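Long-range contact in MymaA.19257.a.B3 (Mycobacterium marinum, PDB 6Q10), which is of unknown function but is a probably membrane-anchored secreted protein whose soluble domain belongs to the LytR_C family, possibly cell-envelope related: residues Q26-S38 and L51-P65. Numbering follows the deposited sequence.
Sequences QLGETKVRVLNAS and LKDLGFTQPTAANDP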
loop_
_atom_site.group_PDB
_atom_site.type_symbol
_atom_site.label_atom_id
_atom_site.label_comp_id
_atom_site.label_asym_id
_atom_site.label_seq_id
_atom_site.Cartn_x
_atom_site.Cartn_y
_atom_site.Cartn_z
ATOM N N GLN A 26 -12.335 0.792 -2.068
ATOM C CA GLN A 26 -12.547 -0.162 -3.158
ATOM C C GLN A 26 -11.348 -0.151 -4.106
ATOM O O GLN A 26 -10.872 0.912 -4.520
ATOM C CB GLN A 26 -13.825 0.181 -3.930
ATOM C CG GLN A 26 -15.081 0.177 -3.066
ATOM C CD GLN A 26 -15.421 -1.191 -2.466
ATOM O OE1 GLN A 26 -15.435 -1.360 -1.246
ATOM N NE2 GLN A 26 -15.722 -2.156 -3.316
ATOM N N LEU A 27 -10.870 -1.342 -4.468
ATOM C CA LEU A 27 -9.622 -1.418 -5.222
ATOM C C LEU A 27 -9.728 -0.704 -6.574
ATOM O O LEU A 27 -8.736 -0.148 -7.062
ATOM C CB LEU A 27 -9.230 -2.885 -5.432
ATOM C CG LEU A 27 -9.190 -3.718 -4.148
ATOM C CD1 LEU A 27 -8.712 -5.122 -4.491
ATOM C CD2 LEU A 27 -8.312 -3.056 -3.096
ATOM N N GLY A 28 -10.905 -0.725 -7.178
ATOM C CA GLY A 28 -11.147 -0.088 -8.452
ATOM C C GLY A 28 -11.357 1.399 -8.375
ATOM O O GLY A 28 -11.708 2.029 -9.387
ATOM N N GLU A 29 -11.151 1.971 -7.204
ATOM C CA GLU A 29 -11.304 3.391 -6.961
ATOM C C GLU A 29 -10.017 3.968 -6.400
ATOM O O GLU A 29 -10.044 4.919 -5.622
ATOM C CB GLU A 29 -12.482 3.640 -6.023
ATOM C CG GLU A 29 -13.789 3.377 -6.736
ATOM C CD GLU A 29 -15.005 3.528 -5.846
ATOM O OE1 GLU A 29 -14.852 3.834 -4.641
ATOM O OE2 GLU A 29 -16.115 3.296 -6.331
ATOM N N THR A 30 -8.886 3.366 -6.767
ATOM C CA THR A 30 -7.591 3.752 -6.233
ATOM C C THR A 30 -6.710 4.335 -7.327
ATOM O O THR A 30 -6.917 4.097 -8.515
ATOM C CB THR A 30 -6.847 2.568 -5.580
ATOM O OG1 THR A 30 -6.598 1.546 -6.557
ATOM C CG2 THR A 30 -7.623 1.978 -4.382
ATOM N N LYS A 31 -5.705 5.102 -6.903
ATOM C CA LYS A 31 -4.722 5.715 -7.800
ATOM C C LYS A 31 -3.346 5.454 -7.182
ATOM O O LYS A 31 -2.812 6.300 -6.458
ATOM C CB LYS A 31 -4.999 7.187 -7.968
ATOM N N VAL A 32 -2.755 4.300 -7.482
ATOM C CA VAL A 32 -1.493 3.864 -6.879
ATOM C C VAL A 32 -0.341 3.965 -7.870
ATOM O O VAL A 32 -0.472 3.597 -9.044
ATOM C CB VAL A 32 -1.622 2.410 -6.361
ATOM C CG1 VAL A 32 -0.309 1.882 -5.817
ATOM C CG2 VAL A 32 -2.665 2.341 -5.266
ATOM N N ARG A 33 0.796 4.459 -7.383
ATOM C CA ARG A 33 2.058 4.487 -8.106
ATOM C C ARG A 33 3.015 3.594 -7.348
ATOM O O ARG A 33 3.181 3.774 -6.148
ATOM C CB ARG A 33 2.652 5.892 -8.168
ATOM C CG ARG A 33 1.780 6.954 -8.733
ATOM C CD ARG A 33 2.655 8.203 -8.946
ATOM N NE ARG A 33 1.870 9.379 -9.317
ATOM C CZ ARG A 33 1.346 10.238 -8.442
ATOM N NH1 ARG A 33 1.521 10.056 -7.137
ATOM N NH2 ARG A 33 0.636 11.275 -8.867
ATOM N N VAL A 34 3.649 2.643 -8.038
ATOM C CA VAL A 34 4.678 1.794 -7.427
ATOM C C VAL A 34 6.032 2.381 -7.799
ATOM O O VAL A 34 6.320 2.587 -8.980
ATOM C CB VAL A 34 4.560 0.339 -7.893
ATOM C CG1 VAL A 34 5.585 -0.525 -7.133
ATOM C CG2 VAL A 34 3.137 -0.170 -7.659
ATOM N N LEU A 35 6.837 2.704 -6.792
ATOM C CA LEU A 35 8.121 3.378 -6.985
ATOM C C LEU A 35 9.233 2.459 -6.503
ATOM O O LEU A 35 9.201 1.982 -5.370
ATOM C CB LEU A 35 8.173 4.729 -6.239
ATOM C CG LEU A 35 7.068 5.728 -6.635
ATOM C CD1 LEU A 35 7.169 6.994 -5.834
ATOM C CD2 LEU A 35 7.136 6.046 -8.138
ATOM N N ASN A 36 10.211 2.233 -7.365
ATOM C CA ASN A 36 11.354 1.378 -7.057
ATOM C C ASN A 36 12.375 2.163 -6.243
ATOM O O ASN A 36 12.968 3.123 -6.745
ATOM C CB ASN A 36 11.982 0.882 -8.364
ATOM C CG ASN A 36 13.176 -0.037 -8.146
ATOM O OD1 ASN A 36 14.048 0.229 -7.313
ATOM N ND2 ASN A 36 13.215 -1.134 -8.903
ATOM N N ALA A 37 12.602 1.743 -5.003
ATOM C CA ALA A 37 13.731 2.211 -4.213
ATOM C C ALA A 37 14.540 1.015 -3.740
ATOM O O ALA A 37 15.204 1.082 -2.704
ATOM C CB ALA A 37 13.274 3.067 -3.034
ATOM N N SER A 38 14.426 -0.108 -4.456
ATOM C CA SER A 38 14.985 -1.379 -4.017
ATOM C C SER A 38 16.272 -1.738 -4.726
ATOM O O SER A 38 17.041 -2.552 -4.209
ATOM C CB SER A 38 13.986 -2.513 -4.271
ATOM O OG SER A 38 13.893 -2.737 -5.680
ATOM N N LEU A 51 -0.605 -5.950 -8.298
ATOM C CA LEU A 51 -1.721 -5.150 -7.781
ATOM C C LEU A 51 -2.881 -5.113 -8.771
ATOM O O LEU A 51 -4.050 -5.257 -8.389
ATOM C CB LEU A 51 -1.251 -3.728 -7.475
ATOM C CG LEU A 51 -0.317 -3.591 -6.271
ATOM C CD1 LEU A 51 0.186 -2.177 -6.254
ATOM C CD2 LEU A 51 -1.091 -3.873 -4.953
ATOM N N LYS A 52 -2.580 -4.879 -10.049
ATOM C CA LYS A 52 -3.637 -4.918 -11.059
ATOM C C LYS A 52 -4.367 -6.255 -11.033
ATOM O O LYS A 52 -5.602 -6.299 -11.100
ATOM C CB LYS A 52 -3.045 -4.651 -12.446
ATOM C CG LYS A 52 -4.121 -4.438 -13.510
ATOM C CD LYS A 52 -3.508 -4.174 -14.870
ATOM C CE LYS A 52 -4.580 -4.006 -15.937
ATOM N NZ LYS A 52 -4.011 -3.313 -17.125
ATOM N N ASP A 53 -3.622 -7.356 -10.905
ATOM C CA ASP A 53 -4.251 -8.674 -10.898
ATOM C C ASP A 53 -5.193 -8.856 -9.714
ATOM O O ASP A 53 -6.167 -9.618 -9.818
ATOM C CB ASP A 53 -3.182 -9.765 -10.880
ATOM C CG ASP A 53 -2.417 -9.845 -12.177
ATOM O OD1 ASP A 53 -2.915 -9.294 -13.180
ATOM O OD2 ASP A 53 -1.341 -10.476 -12.197
ATOM N N LEU A 54 -4.915 -8.185 -8.587
ATOM C CA LEU A 54 -5.783 -8.229 -7.414
ATOM C C LEU A 54 -7.020 -7.362 -7.559
ATOM O O LEU A 54 -7.939 -7.470 -6.741
ATOM C CB LEU A 54 -5.026 -7.773 -6.159
ATOM C CG LEU A 54 -3.871 -8.646 -5.695
ATOM C CD1 LEU A 54 -3.141 -7.868 -4.642
ATOM C CD2 LEU A 54 -4.370 -9.985 -5.161
ATOM N N GLY A 55 -7.066 -6.488 -8.551
ATOM C CA GLY A 55 -8.217 -5.637 -8.729
ATOM C C GLY A 55 -7.959 -4.161 -8.549
ATOM O O GLY A 55 -8.904 -3.380 -8.709
ATOM N N PHE A 56 -6.731 -3.742 -8.211
ATOM C CA PHE A 56 -6.418 -2.315 -8.145
ATOM C C PHE A 56 -6.442 -1.739 -9.552
ATOM O O PHE A 56 -5.935 -2.355 -10.480
ATOM C CB PHE A 56 -5.035 -2.066 -7.539
ATOM C CG PHE A 56 -4.947 -2.306 -6.046
ATOM C CD1 PHE A 56 -4.809 -3.603 -5.544
ATOM C CD2 PHE A 56 -4.944 -1.235 -5.152
ATOM C CE1 PHE A 56 -4.704 -3.811 -4.158
ATOM C CE2 PHE A 56 -4.840 -1.467 -3.770
ATOM C CZ PHE A 56 -4.700 -2.741 -3.296
ATOM N N THR A 57 -7.039 -0.559 -9.706
ATOM C CA THR A 57 -6.911 0.167 -10.960
ATOM C C THR A 57 -5.447 0.213 -11.345
ATOM O O THR A 57 -4.594 0.451 -10.493
ATOM C CB THR A 57 -7.472 1.572 -10.805
ATOM O OG1 THR A 57 -8.840 1.457 -10.401
ATOM C CG2 THR A 57 -7.396 2.316 -12.126
ATOM N N GLN A 58 -5.162 -0.059 -12.621
ATOM C CA GLN A 58 -3.789 -0.270 -13.066
ATOM C C GLN A 58 -2.814 0.715 -12.430
ATOM O O GLN A 58 -2.860 1.915 -12.730
ATOM C CB GLN A 58 -3.693 -0.160 -14.583
ATOM C CG GLN A 58 -2.257 -0.065 -15.102
ATOM C CD GLN A 58 -1.566 -1.411 -15.187
ATOM O OE1 GLN A 58 -1.721 -2.130 -16.176
ATOM N NE2 GLN A 58 -0.780 -1.751 -14.167
ATOM N N PRO A 59 -1.919 0.255 -11.572
ATOM C CA PRO A 59 -0.952 1.174 -10.973
ATOM C C PRO A 59 0.137 1.527 -11.963
ATOM O O PRO A 59 0.374 0.834 -12.952
ATOM C CB PRO A 59 -0.380 0.381 -9.789
ATOM C CG PRO A 59 -1.396 -0.606 -9.488
ATOM C CD PRO A 59 -1.973 -1.009 -10.809
ATOM N N THR A 60 0.802 2.635 -11.681
ATOM C CA THR A 60 1.940 3.045 -12.492
ATOM C C THR A 60 3.215 2.455 -11.878
ATOM O O THR A 60 3.204 1.913 -10.760
ATOM C CB THR A 60 2.004 4.568 -12.575
ATOM O OG1 THR A 60 2.441 5.097 -11.326
ATOM C CG2 THR A 60 0.654 5.148 -12.905
ATOM N N ALA A 61 4.312 2.489 -12.631
ATOM C CA ALA A 61 5.567 1.960 -12.085
ATOM C C ALA A 61 6.737 2.807 -12.546
ATOM O O ALA A 61 6.925 3.018 -13.756
ATOM C CB ALA A 61 5.813 0.510 -12.510
ATOM N N ALA A 62 7.551 3.242 -11.588
ATOM C CA ALA A 62 8.674 4.118 -11.920
ATOM C C ALA A 62 9.739 4.004 -10.838
ATOM O O ALA A 62 9.632 3.202 -9.906
ATOM C CB ALA A 62 8.203 5.563 -12.064
ATOM N N ASN A 63 10.780 4.826 -10.956
ATOM C CA ASN A 63 11.788 4.903 -9.903
ATOM C C ASN A 63 11.395 5.945 -8.854
ATOM O O ASN A 63 10.761 6.958 -9.154
ATOM C CB ASN A 63 13.152 5.261 -10.480
ATOM C CG ASN A 63 13.836 4.088 -11.197
ATOM O OD1 ASN A 63 13.417 2.953 -11.072
ATOM N ND2 ASN A 63 14.924 4.383 -11.927
ATOM N N ASP A 64 11.783 5.699 -7.606
ATOM C CA ASP A 64 11.515 6.676 -6.545
ATOM C C ASP A 64 12.520 7.827 -6.579
ATOM O O ASP A 64 13.725 7.585 -6.452
ATOM C CB ASP A 64 11.596 6.003 -5.181
ATOM C CG ASP A 64 11.427 6.989 -4.050
ATOM O OD1 ASP A 64 10.758 8.021 -4.263
ATOM O OD2 ASP A 64 11.963 6.731 -2.952
ATOM N N PRO A 65 12.081 9.082 -6.745
ATOM C CA PRO A 65 13.046 10.190 -6.724
ATOM C C PRO A 65 13.561 10.545 -5.339
ATOM O O PRO A 65 14.627 11.187 -5.253
ATOM C CB PRO A 65 12.263 11.357 -7.348
ATOM C CG PRO A 65 10.839 11.041 -7.147
ATOM C CD PRO A 65 10.698 9.528 -7.004
HETATM O O HOH W 1 -4.398 1.894 -8.333
HETATM O O HOH W 2 -9.243 4.089 -10.106
HETATM O O HOH W 3 15.095 5.357 -7.392
#
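L27 and F56 meet where both segments lead into their strands: L27 CD2 sits over one ring face, 3.9 Å from the F56 centroid in a CH-pi contact, while L51 CD2 covers the opposite face. T30 OG1 comes to the ring edge, 3.5 Å from F56 CD2. Set between the backbone N and the carbonyl carbon (chi1 61°), the hydroxyl turns back on its own segment and donates to L27 O; T57 N reaches L27 O from the other side of the carbonyl plane at 3.2 Å, so two donors grip one oxygen. A water bonded to T30 OG1, V32 N and T57 O links the two segments just before the strands pair. From there strands 32-36 and 60-63 run parallel, joined by alternating backbone bonds from T60 N to V32 O (3.1 Å) through D64 N to N36 O (3.0 Å). On the face that carries V34, its CG2 packs on L51 CD1 at 3.8 Å, and A44 and A48 of helix 43-54 also touch V34. On the other sheet face, R33 CG lies 3.3 Å from T60 OG1 while its guanidinium goes on to a salt bridge with D111. This beta-alpha-beta unit thus combines an apolar seam against its crossover helix with backbone bonding split by residue: V32, V34 and N36 bond to 60-64, R33 and L35 to strand 110-114.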